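Local coordinates for digeranylgeranylglycerophospholipid reductase (Sulfolobus acidocaldarius, PDB 4OPC), which reduces the double bonds of the geranylgeranyl chains of archaeal membrane lipids, with FAD as cofactor, to give saturated archaeol-type lipids, at residues Trp40-Gly44 against Asn103-Lys108; Ala346-Phe351 against Ser416-Lys421; Ile420-Tyr424 against Trp437-Val441. One frame throughout, in Å; residues are numbered along the deposited sequence.

Overall arrangement
Contact 1 comes first: the loop after strand 32-35 meets helix 99-112, closing a strand-rich span of 58 residues near the FAD site, the side chain of I43 about 5 Å from the bound flavin. Contact 2 opens in helix 332-357 and closes a mostly helical span of 64 residues at helix 410-425. Contact 3 starts on that same helix and closes a span of 12 residues leading into helix 434-452. Contacts 2 and 3 share I420 and K421 and follow one another rather than nest; they touch where A346 CB meets Y424 CE1 at 3.4 Å. Contact 1 lies on the opposite side of the chain's centre from both, its centre 35 Å from that of contact 2.

Contact 1 (Trp40-Gly44 against Asn103-Lys108); sequences WNRIG and NQRVLK
Q104 sets its CG beside its own backbone N (chi1 -72°) and then runs extended, which carries the amide from the helix surface into the carbonyl-lined turn W40-I43. There NE2 donates to I43 O at 2.9 Å with an almost straight N-H...O (176°). The donor lies in the carbonyl plane on a lone pair, and I43 O in turn lies in the plane of the Q104 amide, so the bond fixes the amide's rotation. The turn is itself tied by I43 N to W40 O, and W40 O sits 3.3 Å from Q104 CD.

Where W40 and I43 meet L107 and K108 the packing is apolar. The six-membered end of the W40 indole reaches the helix: CH2 comes within 3.6 Å of L107 CB, and CZ3 within 3.8 Å of CG of K108, whose methylenes cross the ring obliquely. Nearby, I43 CG2 meets L107 CD1 at 3.6 Å, the two branched chains standing roughly at right angles.

At the far end G44 lies close to N103. Its backbone angles call for glycine, and a side chain there would run into N103 CB. A water bridges the pair, 2.9 Å from G44 O and 2.8 Å from N103 OD1, while N103 ND2 is taken by G14 O of a glycine-rich turn that fits the Rossmann-type GxGxxG pattern; I43 approaches D36, an FAD-binding residue. The polar part is thus carried by neutral amides and water, with K108 contributing only methylenes: one amide bond grips I43 O, and N103 links this loop to that glycine-rich turn, near the FAD-binding residue F16.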
# COMPACT_ATOMS: atom_id res chain seq x y z
N TRP A 40 0.64 17.27 15.30
CA TRP A 40 1.83 17.35 14.46
C TRP A 40 2.89 16.29 14.76
O TRP A 40 3.33 15.59 13.85
CB TRP A 40 2.46 18.73 14.60
CG TRP A 40 2.20 19.64 13.44
CD1 TRP A 40 1.37 20.74 13.40
CD2 TRP A 40 2.80 19.55 12.14
NE1 TRP A 40 1.43 21.33 12.16
CE2 TRP A 40 2.29 20.61 11.36
CE3 TRP A 40 3.73 18.68 11.56
CZ2 TRP A 40 2.68 20.83 10.04
CZ3 TRP A 40 4.10 18.89 10.24
CH2 TRP A 40 3.58 19.95 9.50
N ASN A 41 3.30 16.16 16.02
CA ASN A 41 4.42 15.27 16.31
C ASN A 41 4.10 13.78 16.20
O ASN A 41 4.99 12.94 16.32
CB ASN A 41 5.08 15.59 17.65
CG ASN A 41 4.12 15.52 18.80
OD1 ASN A 41 3.05 14.93 18.70
ND2 ASN A 41 4.49 16.15 19.92
N ARG A 42 2.84 13.45 15.94
CA ARG A 42 2.46 12.06 15.72
C ARG A 42 2.11 11.77 14.27
O ARG A 42 1.92 10.61 13.90
CB ARG A 42 1.30 11.67 16.62
CG ARG A 42 1.63 11.68 18.09
CD ARG A 42 0.53 11.06 18.91
NE ARG A 42 0.48 9.62 18.67
CZ ARG A 42 0.94 8.71 19.51
NH1 ARG A 42 1.47 9.08 20.67
NH2 ARG A 42 0.86 7.43 19.20
N ILE A 43 2.03 12.79 13.43
CA ILE A 43 1.68 12.55 12.04
C ILE A 43 2.72 11.64 11.40
O ILE A 43 3.92 11.86 11.53
CB ILE A 43 1.50 13.85 11.23
CG1 ILE A 43 0.33 14.65 11.79
CG2 ILE A 43 1.23 13.52 9.76
CD1 ILE A 43 0.21 16.07 11.23
N GLY A 44 2.23 10.58 10.76
CA GLY A 44 3.10 9.62 10.10
C GLY A 44 3.42 8.39 10.93
O GLY A 44 4.18 7.53 10.47
N ASN A 103 8.00 11.95 7.24
CA ASN A 103 6.66 12.42 6.90
C ASN A 103 6.45 13.86 7.37
O ASN A 103 5.94 14.71 6.62
CB ASN A 103 5.65 11.46 7.56
CG ASN A 103 4.26 11.50 6.95
OD1 ASN A 103 3.56 10.49 6.97
ND2 ASN A 103 3.84 12.65 6.44
N GLN A 104 6.86 14.15 8.60
CA GLN A 104 6.71 15.50 9.14
C GLN A 104 7.57 16.51 8.39
O GLN A 104 7.17 17.66 8.21
CB GLN A 104 6.98 15.53 10.64
CG GLN A 104 5.85 14.85 11.44
CD GLN A 104 6.24 14.44 12.84
OE1 GLN A 104 7.01 15.14 13.52
NE2 GLN A 104 5.72 13.31 13.29
N ARG A 105 8.76 16.09 7.96
CA ARG A 105 9.62 17.00 7.21
C ARG A 105 9.02 17.32 5.84
O ARG A 105 9.05 18.48 5.41
CB ARG A 105 11.04 16.42 7.05
CG ARG A 105 11.96 17.27 6.18
CD ARG A 105 12.97 16.35 5.49
NE ARG A 105 13.49 16.89 4.24
CZ ARG A 105 14.21 16.19 3.38
NH1 ARG A 105 14.49 14.92 3.64
NH2 ARG A 105 14.64 16.76 2.26
N VAL A 106 8.47 16.32 5.17
CA VAL A 106 7.76 16.55 3.91
C VAL A 106 6.64 17.57 4.12
O VAL A 106 6.52 18.52 3.36
CB VAL A 106 7.20 15.25 3.33
CG1 VAL A 106 6.33 15.52 2.11
CG2 VAL A 106 8.34 14.30 2.96
N LEU A 107 5.86 17.39 5.18
CA LEU A 107 4.77 18.32 5.47
C LEU A 107 5.28 19.72 5.79
O LEU A 107 4.71 20.70 5.31
CB LEU A 107 3.92 17.80 6.62
CG LEU A 107 3.06 16.60 6.28
CD1 LEU A 107 2.48 16.04 7.57
CD2 LEU A 107 1.96 17.01 5.33
N LYS A 108 6.33 19.83 6.59
CA LYS A 108 6.87 21.14 6.93
C LYS A 108 7.41 21.86 5.69
O LYS A 108 7.26 23.07 5.56
CB LYS A 108 7.93 21.03 8.02
CG LYS A 108 7.33 20.68 9.39
CD LYS A 108 8.39 20.51 10.46
CE LYS A 108 7.78 19.93 11.73
NZ LYS A 108 8.82 19.48 12.71
O HOH W 1 3.97 7.80 7.59

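Contact 2 (Ala346-Phe351 against Ser416-Lys421)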
# COMPACT_ATOMS: atom_id res chain seq x y z
N ALA A 346 -3.03 -5.18 -10.05
CA ALA A 346 -4.13 -6.07 -10.41
C ALA A 346 -3.60 -7.48 -10.69
O ALA A 346 -4.18 -8.47 -10.23
CB ALA A 346 -4.87 -5.54 -11.62
N SER A 347 -2.52 -7.57 -11.45
CA SER A 347 -1.86 -8.84 -11.71
C SER A 347 -1.45 -9.52 -10.40
O SER A 347 -1.62 -10.73 -10.22
CB SER A 347 -0.63 -8.60 -12.58
OG SER A 347 0.05 -9.80 -12.86
N LEU A 348 -0.88 -8.73 -9.50
CA LEU A 348 -0.41 -9.27 -8.23
C LEU A 348 -1.54 -9.65 -7.28
O LEU A 348 -1.35 -10.48 -6.40
CB LEU A 348 0.57 -8.29 -7.58
CG LEU A 348 1.88 -8.17 -8.36
CD1 LEU A 348 2.75 -7.11 -7.70
CD2 LEU A 348 2.62 -9.51 -8.46
N ASP A 349 -2.73 -9.07 -7.48
CA ASP A 349 -3.92 -9.44 -6.71
C ASP A 349 -4.24 -10.91 -7.00
O ASP A 349 -4.54 -11.70 -6.10
CB ASP A 349 -5.05 -8.46 -7.07
CG ASP A 349 -6.28 -8.53 -6.16
OD1 ASP A 349 -6.42 -9.48 -5.35
OD2 ASP A 349 -7.13 -7.63 -6.30
N ILE A 350 -4.15 -11.31 -8.27
CA ILE A 350 -4.31 -12.71 -8.68
C ILE A 350 -3.22 -13.58 -8.06
O ILE A 350 -3.49 -14.63 -7.46
CB ILE A 350 -4.24 -12.85 -10.22
CG1 ILE A 350 -5.46 -12.21 -10.88
CG2 ILE A 350 -4.14 -14.30 -10.62
CD1 ILE A 350 -6.76 -12.93 -10.63
N PHE A 351 -1.97 -13.15 -8.20
CA PHE A 351 -0.84 -13.94 -7.73
C PHE A 351 -0.90 -14.16 -6.21
O PHE A 351 -0.70 -15.28 -5.73
CB PHE A 351 0.48 -13.29 -8.18
CG PHE A 351 1.69 -14.16 -8.03
CD1 PHE A 351 1.68 -15.49 -8.42
CD2 PHE A 351 2.87 -13.62 -7.54
CE1 PHE A 351 2.82 -16.28 -8.28
CE2 PHE A 351 4.00 -14.41 -7.40
CZ PHE A 351 3.97 -15.73 -7.79
N SER A 416 -4.10 -16.06 -15.96
CA SER A 416 -5.04 -15.13 -15.35
C SER A 416 -4.38 -13.78 -15.06
O SER A 416 -5.00 -12.73 -15.24
CB SER A 416 -5.65 -15.70 -14.06
OG SER A 416 -6.52 -16.78 -14.37
N MET A 417 -3.12 -13.81 -14.61
CA MET A 417 -2.36 -12.58 -14.41
C MET A 417 -2.23 -11.76 -15.68
O MET A 417 -2.47 -10.55 -15.67
CB MET A 417 -0.97 -12.88 -13.83
CG MET A 417 -1.00 -13.45 -12.41
SD MET A 417 0.59 -14.05 -11.83
CE MET A 417 1.56 -12.54 -11.83
N LYS A 418 -1.85 -12.41 -16.77
CA LYS A 418 -1.73 -11.74 -18.05
C LYS A 418 -3.07 -11.15 -18.48
O LYS A 418 -3.13 -10.02 -18.95
CB LYS A 418 -1.21 -12.73 -19.11
CG LYS A 418 -1.08 -12.16 -20.51
CD LYS A 418 -0.39 -13.17 -21.43
CE LYS A 418 -0.42 -12.71 -22.88
NZ LYS A 418 0.08 -11.32 -23.04
N LYS A 419 -4.14 -11.92 -18.29
CA LYS A 419 -5.48 -11.48 -18.66
C LYS A 419 -5.92 -10.23 -17.90
O LYS A 419 -6.43 -9.28 -18.49
CB LYS A 419 -6.50 -12.60 -18.44
CG LYS A 419 -7.92 -12.19 -18.76
CD LYS A 419 -8.81 -13.37 -19.06
CE LYS A 419 -10.15 -12.90 -19.61
NZ LYS A 419 -11.06 -14.04 -19.93
N ILE A 420 -5.74 -10.23 -16.59
CA ILE A 420 -6.13 -9.07 -15.81
C ILE A 420 -5.23 -7.87 -16.13
O ILE A 420 -5.70 -6.74 -16.22
CB ILE A 420 -6.26 -9.38 -14.30
CG1 ILE A 420 -7.19 -8.38 -13.61
CG2 ILE A 420 -4.89 -9.43 -13.64
CD1 ILE A 420 -7.47 -8.72 -12.16
N LYS A 421 -3.94 -8.12 -16.37
CA LYS A 421 -3.03 -7.03 -16.69
C LYS A 421 -3.48 -6.34 -17.97
O LYS A 421 -3.51 -5.10 -18.04
CB LYS A 421 -1.59 -7.52 -16.84
CG LYS A 421 -0.56 -6.39 -16.90
CD LYS A 421 0.35 -6.40 -15.68
CE LYS A 421 1.49 -5.41 -15.84
NZ LYS A 421 2.38 -5.76 -16.97
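M417 is the bump that S347, I350 and F351 receive between them. Its CG lies 3.7 Å from I350 CG2, the two chains lying alongside and pointing opposite ways. The first two torsions already place the sulfur, within 3.7 Å of F351 CB and 4.6 Å of the ring centroid, an oblique Met-aromatic contact; the bend at chi3 (63°) then swings the methyl CE toward S347 and to 3.9 Å from F351 CB. One turn along, I420 supplies the second bump: its CG2 settles 3.6 Å from S347 CA and as close to A346 O, while CD1 reaches out to A346 CB.

S347, small and buried, is consistent with the close backbones, its CA only 4.6 Å from that of M417; its OG bonds to G384 O, and beside it the aliphatic part of K421 leads to a salt bridge with D385. S416 CB closes the opposite end, against I350 CG2.

The helix axes approach to 8.2 Å at 153°. This is close antiparallel packing of two helices, 332-357 and 410-425, in the helical C-terminal part of the enzyme, with the side chain of F351 about 5 Å from the bound phospholipid.

Contact 3 (Ile420-Tyr424 against Trp437-Val441)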
# COMPACT_ATOMS: atom_id res chain seq x y z
N ILE A 420 -5.74 -10.23 -16.59
CA ILE A 420 -6.13 -9.07 -15.81
C ILE A 420 -5.23 -7.87 -16.13
O ILE A 420 -5.70 -6.74 -16.22
CB ILE A 420 -6.26 -9.38 -14.30
CG1 ILE A 420 -7.19 -8.38 -13.61
CG2 ILE A 420 -4.89 -9.43 -13.64
CD1 ILE A 420 -7.47 -8.72 -12.16
N LYS A 421 -3.94 -8.12 -16.37
CA LYS A 421 -3.03 -7.03 -16.69
C LYS A 421 -3.48 -6.34 -17.97
O LYS A 421 -3.51 -5.10 -18.04
CB LYS A 421 -1.59 -7.52 -16.84
CG LYS A 421 -0.56 -6.39 -16.90
CD LYS A 421 0.35 -6.40 -15.68
CE LYS A 421 1.49 -5.41 -15.84
NZ LYS A 421 2.38 -5.76 -16.97
N GLU A 422 -3.86 -7.14 -18.96
CA GLU A 422 -4.37 -6.62 -20.23
C GLU A 422 -5.65 -5.80 -20.06
O GLU A 422 -5.82 -4.78 -20.72
CB GLU A 422 -4.58 -7.76 -21.23
CG GLU A 422 -3.28 -8.39 -21.70
CD GLU A 422 -3.50 -9.59 -22.61
OE1 GLU A 422 -4.67 -9.98 -22.80
OE2 GLU A 422 -2.51 -10.13 -23.14
N LEU A 423 -6.55 -6.26 -19.19
CA LEU A 423 -7.76 -5.49 -18.90
C LEU A 423 -7.38 -4.13 -18.34
O LEU A 423 -7.98 -3.11 -18.69
CB LEU A 423 -8.67 -6.21 -17.91
CG LEU A 423 -9.68 -7.20 -18.50
CD1 LEU A 423 -10.40 -7.93 -17.39
CD2 LEU A 423 -10.68 -6.45 -19.38
N TYR A 424 -6.39 -4.11 -17.44
CA TYR A 424 -5.95 -2.84 -16.86
C TYR A 424 -5.20 -1.95 -17.84
O TYR A 424 -5.32 -0.73 -17.76
CB TYR A 424 -5.16 -3.08 -15.56
CG TYR A 424 -6.08 -3.26 -14.39
CD1 TYR A 424 -6.85 -4.41 -14.26
CD2 TYR A 424 -6.22 -2.25 -13.44
CE1 TYR A 424 -7.71 -4.57 -13.20
CE2 TYR A 424 -7.08 -2.40 -12.37
CZ TYR A 424 -7.83 -3.57 -12.25
OH TYR A 424 -8.69 -3.71 -11.19
N TRP A 437 -16.40 -2.39 -17.77
CA TRP A 437 -15.03 -2.81 -17.52
C TRP A 437 -14.90 -3.48 -16.15
O TRP A 437 -14.30 -4.55 -16.03
CB TRP A 437 -14.09 -1.62 -17.65
CG TRP A 437 -12.67 -1.89 -17.27
CD1 TRP A 437 -11.68 -2.40 -18.07
CD2 TRP A 437 -12.07 -1.68 -15.99
NE1 TRP A 437 -10.51 -2.50 -17.37
CE2 TRP A 437 -10.72 -2.07 -16.08
CE3 TRP A 437 -12.55 -1.17 -14.78
CZ2 TRP A 437 -9.84 -1.98 -15.01
CZ3 TRP A 437 -11.67 -1.09 -13.71
CH2 TRP A 437 -10.34 -1.49 -13.83
N ARG A 438 -15.47 -2.84 -15.13
CA ARG A 438 -15.47 -3.39 -13.78
C ARG A 438 -16.07 -4.80 -13.74
O ARG A 438 -15.55 -5.69 -13.06
CB ARG A 438 -16.22 -2.46 -12.82
CG ARG A 438 -16.31 -2.94 -11.38
CD ARG A 438 -17.04 -1.91 -10.51
NE ARG A 438 -18.39 -1.67 -11.00
CZ ARG A 438 -18.93 -0.47 -11.19
NH1 ARG A 438 -18.26 0.64 -10.92
NH2 ARG A 438 -20.17 -0.39 -11.65
N ARG A 439 -17.16 -5.01 -14.48
CA ARG A 439 -17.79 -6.32 -14.50
C ARG A 439 -16.88 -7.36 -15.15
O ARG A 439 -16.83 -8.51 -14.71
CB ARG A 439 -19.17 -6.26 -15.18
CG ARG A 439 -20.19 -5.45 -14.38
CD ARG A 439 -21.59 -5.52 -14.96
NE ARG A 439 -21.74 -4.75 -16.19
CZ ARG A 439 -22.07 -3.46 -16.23
NH1 ARG A 439 -22.28 -2.79 -15.11
NH2 ARG A 439 -22.18 -2.85 -17.40
N GLU A 440 -16.13 -6.96 -16.17
CA GLU A 440 -15.14 -7.85 -16.77
C GLU A 440 -14.07 -8.26 -15.76
O GLU A 440 -13.69 -9.43 -15.69
CB GLU A 440 -14.46 -7.20 -17.97
CG GLU A 440 -15.32 -7.05 -19.21
CD GLU A 440 -14.50 -6.56 -20.39
OE1 GLU A 440 -14.44 -5.33 -20.60
OE2 GLU A 440 -13.90 -7.41 -21.08
N VAL A 441 -13.59 -7.29 -14.99
CA VAL A 441 -12.55 -7.58 -14.01
C VAL A 441 -13.09 -8.50 -12.92
O VAL A 441 -12.45 -9.49 -12.55
CB VAL A 441 -11.99 -6.28 -13.37
CG1 VAL A 441 -10.99 -6.63 -12.27
CG2 VAL A 441 -11.34 -5.41 -14.44
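Segments I420-Y424 and W437-V441 run almost antiparallel, at 169°, with axes 10.6 Å apart; the nearest CA atoms, of I420 and V441, are 6.8 Å apart. That spacing is filled by large side chains. W437 holds CG anti to its backbone N (chi1 174°), which sends the indole across to the other helix. Its NE1 donates to L423 O at 2.9 Å; the oxygen lies close to the indole plane, whereas the donor stands well above the carbonyl plane.

The far rim of the same indole presses on Y424 in a T-shaped stack: CZ2 stands over the centre of the tyrosine ring, CH2 is 3.6 Å from Y424 CZ, and the planes meet at 69°. V441 wedges in beside both rings, with CG2 over a W437 face toward its rim and 3.9 Å from Y424 CE1. L423 extends CD1 to V441 CG2 at 4.0 Å and CD2 to the carboxylate end of E440, at the exposed margin. I420 adds CD1 against V441 CG1. With an alanine in place of Y424, the W437 edge is likely to lose the aromatic face it meets, and a gap to open beside V441.

The two helices, 410-425 and 434-452, form a hairpin. W437 stacks edge-to-face on Y427 in the connecting turn, L445 of helix 434-452 meets I420, and helix 332-357 packs against the hairpin, its A343 and A346 touching Y424 and its I350 touching I420.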